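Local coordinates for acetoin utilization protein AcuB, putative (Vibrio cholerae, PDB 2O16) that is of unknown function but pairs two CBS domains, modules that in many relatives bind adenosyl compounds and regulate their partners, at residues T89-A92 with P93-L97; G122-D126 with S127-T131. All coordinates share one frame; numbering follows the deposited sequence.

Both contacts belong to the second CBS domain, with centres about 13 Å apart. Interaction 1 is a surface turn leading into helix 97-106, whereas interaction 2 joins strand 119-124 to helix 126-141 and carries a phosphate. Two apolar bridges connect them: Leu97 CD1 lies 4.0 Å from Phe129 CE1, and Val91 CG1 lies 4.3 Å from Ile124 CD1. This phosphate belongs to interaction 2 alone of the two, and it is also hydrogen-bonded to Arg37 N and His38 ND1, which come from the first CBS domain; a second one lies near Asp126. It probably came from the crystallisation liquor, but its place between the domains is consistent with the ligand cleft of CBS pairs.

Interaction 1 (T89-A92 with P93-L97); sequences TSVA and PQAGL
From Ala92 to Ala95 the backbone folds into a type I beta turn, closed by Ala95 N, which donates to Ala92 O over 3.1 Å with an N-H...O angle of 162°. This turn leads the chain into helix 97-106 of a CBS domain, with Gly96 as the N-cap. Pro93 suits the first inner corner, because its ring already fixes phi near the value that a type I turn needs there. The same ring also packs on Val114 of strand 112-116, so the corner is anchored to the sheet as well as shaped by the proline.

Before the turn, Val91 is tied to that strand by backbone hydrogen bonds with Pro113 and Val115. Its CG2 stands anti to the backbone N, which points it at Ala95, where it meets Ala95 CB methyl to methyl at 3.5 Å, tighter than usual for two carbons. Small Ala95 fits this close approach, and both residues also touch Ser100 of the helix.

Gln94, at the exposed second corner, suits its place by being polar. Its chain bends at chi2 (-89°) and brings the amide back over Ala92, whose CB methyl lies over the amide face, 3.5 Å from Gln94 NE2 and equally far from Gln94 OE1.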
ATOM      1  N   THR A  89      -1.674  -1.786   9.317  1.00 18.39           N
ATOM      2  CA  THR A  89      -1.547  -0.361   9.630  1.00 19.19           C
ATOM      3  C   THR A  89      -2.245   0.408   8.519  1.00 19.69           C
ATOM      4  O   THR A  89      -2.042   0.090   7.338  1.00 18.73           O
ATOM      5  CB  THR A  89      -0.066   0.057   9.741  1.00 20.41           C
ATOM      6  OG1 THR A  89       0.577  -0.774  10.718  1.00 22.18           O
ATOM      7  CG2 THR A  89       0.086   1.555  10.196  1.00 19.42           C
ATOM      8  N   SER A  90      -3.075   1.374   8.887  1.00 17.83           N
ATOM      9  CA  SER A  90      -3.798   2.198   7.904  1.00 18.81           C
ATOM     10  C   SER A  90      -3.930   3.628   8.444  1.00 19.33           C
ATOM     11  O   SER A  90      -3.537   3.926   9.620  1.00 19.11           O
ATOM     12  CB  SER A  90      -5.193   1.608   7.606  1.00 18.98           C
ATOM     13  OG  SER A  90      -5.980   1.640   8.785  1.00 19.78           O
ATOM     14  N   VAL A  91      -4.464   4.511   7.595  1.00 18.42           N
ATOM     15  CA  VAL A  91      -4.677   5.914   7.969  1.00 18.29           C
ATOM     16  C   VAL A  91      -5.974   6.406   7.325  1.00 18.62           C
ATOM     17  O   VAL A  91      -6.413   5.845   6.314  1.00 20.02           O
ATOM     18  CB  VAL A  91      -3.464   6.786   7.517  1.00 17.89           C
ATOM     19  CG1 VAL A  91      -3.395   6.920   5.952  1.00 16.23           C
ATOM     20  CG2 VAL A  91      -3.472   8.198   8.164  1.00 17.31           C
ATOM     21  N   ALA A  92      -6.578   7.454   7.886  1.00 19.20           N
ATOM     22  CA  ALA A  92      -7.756   8.103   7.266  1.00 19.13           C
ATOM     23  C   ALA A  92      -7.359   9.104   6.178  1.00 19.33           C
ATOM     24  O   ALA A  92      -6.277   9.705   6.251  1.00 19.23           O
ATOM     25  CB  ALA A  92      -8.624   8.797   8.345  1.00 19.09           C
ATOM     26  N   PRO A  93      -8.210   9.276   5.138  1.00 20.93           N
ATOM     27  CA  PRO A  93      -7.865  10.187   4.040  1.00 20.96           C
ATOM     28  C   PRO A  93      -7.686  11.655   4.423  1.00 21.79           C
ATOM     29  O   PRO A  93      -6.976  12.353   3.735  1.00 22.02           O
ATOM     30  CB  PRO A  93      -9.055  10.056   3.086  1.00 21.09           C
ATOM     31  CG  PRO A  93     -10.165   9.593   3.947  1.00 22.19           C
ATOM     32  CD  PRO A  93      -9.514   8.637   4.899  1.00 20.27           C
ATOM     33  N   GLN A  94      -8.308  12.108   5.510  1.00 22.64           N
ATOM     34  CA  GLN A  94      -8.182  13.505   5.918  1.00 24.03           C
ATOM     35  C   GLN A  94      -6.899  13.775   6.723  1.00 23.99           C
ATOM     36  O   GLN A  94      -6.608  14.937   7.061  1.00 24.19           O
ATOM     37  CB  GLN A  94      -9.419  13.946   6.726  1.00 23.68           C
ATOM     38  CG  GLN A  94      -9.542  13.240   8.081  1.00 28.65           C
ATOM     39  CD  GLN A  94     -10.325  11.920   8.028  1.00 32.51           C
ATOM     40  OE1 GLN A  94     -10.609  11.372   6.943  1.00 31.39           O
ATOM     41  NE2 GLN A  94     -10.708  11.420   9.219  1.00 33.20           N
ATOM     42  N   ALA A  95      -6.124  12.727   7.038  1.00 22.70           N
ATOM     43  CA  ALA A  95      -4.904  12.918   7.844  1.00 22.08           C
ATOM     44  C   ALA A  95      -3.951  13.905   7.172  1.00 21.96           C
ATOM     45  O   ALA A  95      -3.921  13.990   5.953  1.00 20.83           O
ATOM     46  CB  ALA A  95      -4.206  11.593   8.113  1.00 22.24           C
ATOM     47  N   GLY A  96      -3.173  14.642   7.970  1.00 21.83           N
ATOM     48  CA  GLY A  96      -2.180  15.559   7.408  1.00 21.39           C
ATOM     49  C   GLY A  96      -1.030  14.759   6.802  1.00 21.24           C
ATOM     50  O   GLY A  96      -0.577  13.749   7.377  1.00 19.22           O
ATOM     51  N   LEU A  97      -0.535  15.236   5.669  1.00 20.84           N
ATOM     52  CA  LEU A  97       0.514  14.528   4.954  1.00 20.79           C
ATOM     53  C   LEU A  97       1.802  14.485   5.750  1.00 20.30           C
ATOM     54  O   LEU A  97       2.369  13.421   5.876  1.00 20.94           O
ATOM     55  CB  LEU A  97       0.778  15.104   3.558  1.00 19.86           C
ATOM     56  CG  LEU A  97       2.047  14.592   2.856  1.00 21.69           C
ATOM     57  CD1 LEU A  97       1.998  13.084   2.621  1.00 21.99           C
ATOM     58  CD2 LEU A  97       2.290  15.340   1.507  1.00 20.96           C
TER

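Interaction 2 (G122-D126 with S127-T131). With PO4 (phosphate ion), chain C.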
ATOM      1  N   GLY A 122      -7.510   4.326  -0.927  1.00 18.17           N
ATOM      2  CA  GLY A 122      -6.240   4.635  -1.575  1.00 17.50           C
ATOM      3  C   GLY A 122      -5.090   3.956  -0.865  1.00 17.81           C
ATOM      4  O   GLY A 122      -5.293   3.293   0.141  1.00 17.37           O
ATOM      5  N   ILE A 123      -3.877   4.139  -1.396  1.00 18.61           N
ATOM      6  CA  ILE A 123      -2.647   3.736  -0.697  1.00 19.03           C
ATOM      7  C   ILE A 123      -1.611   4.841  -0.808  1.00 18.78           C
ATOM      8  O   ILE A 123      -1.620   5.601  -1.781  1.00 18.09           O
ATOM      9  CB  ILE A 123      -2.020   2.415  -1.250  1.00 19.34           C
ATOM     10  CG1 ILE A 123      -1.723   2.527  -2.770  1.00 18.68           C
ATOM     11  CG2 ILE A 123      -2.940   1.209  -0.883  1.00 21.97           C
ATOM     12  CD1 ILE A 123      -0.949   1.289  -3.389  1.00 21.82           C
ATOM     13  N   ILE A 124      -0.734   4.933   0.199  1.00 18.36           N
ATOM     14  CA  ILE A 124       0.439   5.793   0.099  1.00 19.28           C
ATOM     15  C   ILE A 124       1.644   4.899  -0.097  1.00 18.65           C
ATOM     16  O   ILE A 124       1.912   4.032   0.740  1.00 19.41           O
ATOM     17  CB  ILE A 124       0.688   6.613   1.388  1.00 18.23           C
ATOM     18  CG1 ILE A 124      -0.545   7.438   1.782  1.00 19.59           C
ATOM     19  CG2 ILE A 124       1.954   7.495   1.202  1.00 20.32           C
ATOM     20  CD1 ILE A 124      -0.382   8.096   3.156  1.00 21.47           C
ATOM     21  N   THR A 125       2.375   5.085  -1.188  1.00 18.67           N
ATOM     22  CA  THR A 125       3.606   4.321  -1.386  1.00 19.69           C
ATOM     23  C   THR A 125       4.787   5.241  -1.639  1.00 19.47           C
ATOM     24  O   THR A 125       4.612   6.452  -1.841  1.00 17.57           O
ATOM     25  CB  THR A 125       3.556   3.362  -2.602  1.00 20.69           C
ATOM     26  OG1 THR A 125       3.322   4.125  -3.774  1.00 24.29           O
ATOM     27  CG2 THR A 125       2.463   2.279  -2.430  1.00 21.98           C
ATOM     28  N   ASP A 126       5.993   4.661  -1.651  1.00 19.52           N
ATOM     29  CA  ASP A 126       7.175   5.448  -1.987  0.50 19.10           C
ATOM     30  C   ASP A 126       6.937   6.214  -3.311  1.00 19.33           C
ATOM     31  O   ASP A 126       7.348   7.378  -3.441  1.00 18.55           O
ATOM     32  CB  ASP A 126       8.446   4.575  -2.003  0.50 18.36           C
ATOM     33  CG  ASP A 126       8.236   3.222  -2.690  0.50 16.34           C
ATOM     34  OD1 ASP A 126       7.343   3.105  -3.552  0.50 15.63           O
ATOM     35  OD2 ASP A 126       8.978   2.276  -2.372  0.50 18.09           O
ATOM     36  N   SER A 127       6.254   5.583  -4.274  1.00 19.99           N
ATOM     37  CA  SER A 127       5.987   6.259  -5.558  1.00 20.45           C
ATOM     38  C   SER A 127       5.241   7.592  -5.373  1.00 18.87           C
ATOM     39  O   SER A 127       5.512   8.564  -6.069  1.00 18.49           O
ATOM     40  CB  SER A 127       5.259   5.347  -6.559  1.00 21.53           C
ATOM     41  OG  SER A 127       5.972   4.116  -6.692  1.00 24.35           O
ATOM     42  N   ASP A 128       4.313   7.649  -4.424  1.00 18.38           N
ATOM     43  CA  ASP A 128       3.598   8.890  -4.146  1.00 18.02           C
ATOM     44  C   ASP A 128       4.500   9.999  -3.585  1.00 18.38           C
ATOM     45  O   ASP A 128       4.312  11.194  -3.910  1.00 19.13           O
ATOM     46  CB  ASP A 128       2.400   8.643  -3.211  1.00 18.04           C
ATOM     47  CG  ASP A 128       1.407   7.666  -3.801  1.00 19.39           C
ATOM     48  OD1 ASP A 128       1.029   7.838  -4.985  1.00 20.82           O
ATOM     49  OD2 ASP A 128       1.045   6.704  -3.100  1.00 19.85           O
ATOM     50  N   PHE A 129       5.438   9.611  -2.726  1.00 17.45           N
ATOM     51  CA  PHE A 129       6.436  10.543  -2.188  1.00 16.71           C
ATOM     52  C   PHE A 129       7.391  11.056  -3.246  1.00 16.94           C
ATOM     53  O   PHE A 129       7.798  12.207  -3.196  1.00 15.43           O
ATOM     54  CB  PHE A 129       7.223   9.911  -1.043  1.00 16.07           C
ATOM     55  CG  PHE A 129       6.399   9.722   0.204  1.00 17.58           C
ATOM     56  CD1 PHE A 129       5.829  10.815   0.846  1.00 17.33           C
ATOM     57  CD2 PHE A 129       6.165   8.447   0.712  1.00 21.04           C
ATOM     58  CE1 PHE A 129       5.036  10.632   2.017  1.00 20.46           C
ATOM     59  CE2 PHE A 129       5.389   8.261   1.894  1.00 20.16           C
ATOM     60  CZ  PHE A 129       4.828   9.346   2.515  1.00 17.30           C
ATOM     61  N   VAL A 130       7.762  10.203  -4.202  1.00 16.91           N
ATOM     62  CA  VAL A 130       8.537  10.731  -5.347  1.00 17.20           C
ATOM     63  C   VAL A 130       7.814  11.881  -6.061  1.00 16.47           C
ATOM     64  O   VAL A 130       8.398  12.911  -6.343  1.00 15.92           O
ATOM     65  CB  VAL A 130       8.914   9.603  -6.353  1.00 16.86           C
ATOM     66  CG1 VAL A 130       9.649  10.199  -7.578  1.00 17.96           C
ATOM     67  CG2 VAL A 130       9.799   8.534  -5.675  1.00 16.95           C
ATOM     68  N   THR A 131       6.525  11.693  -6.362  1.00 17.63           N
ATOM     69  CA  THR A 131       5.712  12.669  -7.052  1.00 18.73           C
ATOM     70  C   THR A 131       5.622  13.953  -6.247  1.00 19.76           C
ATOM     71  O   THR A 131       5.789  15.066  -6.770  1.00 18.18           O
ATOM     72  CB  THR A 131       4.275  12.133  -7.282  1.00 19.28           C
ATOM     73  OG1 THR A 131       4.333  10.979  -8.123  1.00 21.74           O
ATOM     74  CG2 THR A 131       3.376  13.204  -7.973  1.00 21.93           C
TER
HETATM   75  P   PO4 C   1       5.111   0.662  -5.065  1.00 24.81           P
HETATM   76  O1  PO4 C   1       4.100  -0.392  -4.688  1.00 20.35           O
HETATM   77  O2  PO4 C   1       6.063   0.774  -3.890  1.00 26.39           O
HETATM   78  O3  PO4 C   1       5.862   0.089  -6.246  1.00 25.01           O
HETATM   79  O4  PO4 C   1       4.504   2.008  -5.416  1.00 24.24           O
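Thr125 N donates to Asp128 OD2 at 2.8 Å (162°) where strand 119-124 gives way to helix 126-141, meeting the oxygen on its anti side and 27° out of the carboxylate plane. This bond marks Thr125 and Asp128 as a capping box. Asp128 OD1 is held by Thr12 OG1, so both oxygens of this buried acid are engaged. Thr125 OG1 accepts a weak bond from Ser127 N at 3.3 Å; threonine suits the N-cap because its short hydroxyl side chain can accept from an amide of the first turn.

The sequence from Gly122 to Asp128 matches the Gly-h-x-Thr-x-x-Asp signature (h, hydrophobic) of nucleotide-binding CBS domains. Consistent with this, a phosphate sits at the helix start: its O4 lies 2.9 Å from Ser127 OG, which donates to it, and equally close to Thr125 OG1. In one of its two conformers Asp126 forms a salt bridge with Arg37 through OD2.

The apolar contact is on another side of the helix. Ile124 CG2 meets the Phe129 ring obliquely, 3.6 Å from Phe129 CE2, while Asp126 CA lies at the ring edge. Bulky Phe129 suits this position, packing also against Ala101 and Met104 of helix 97-106.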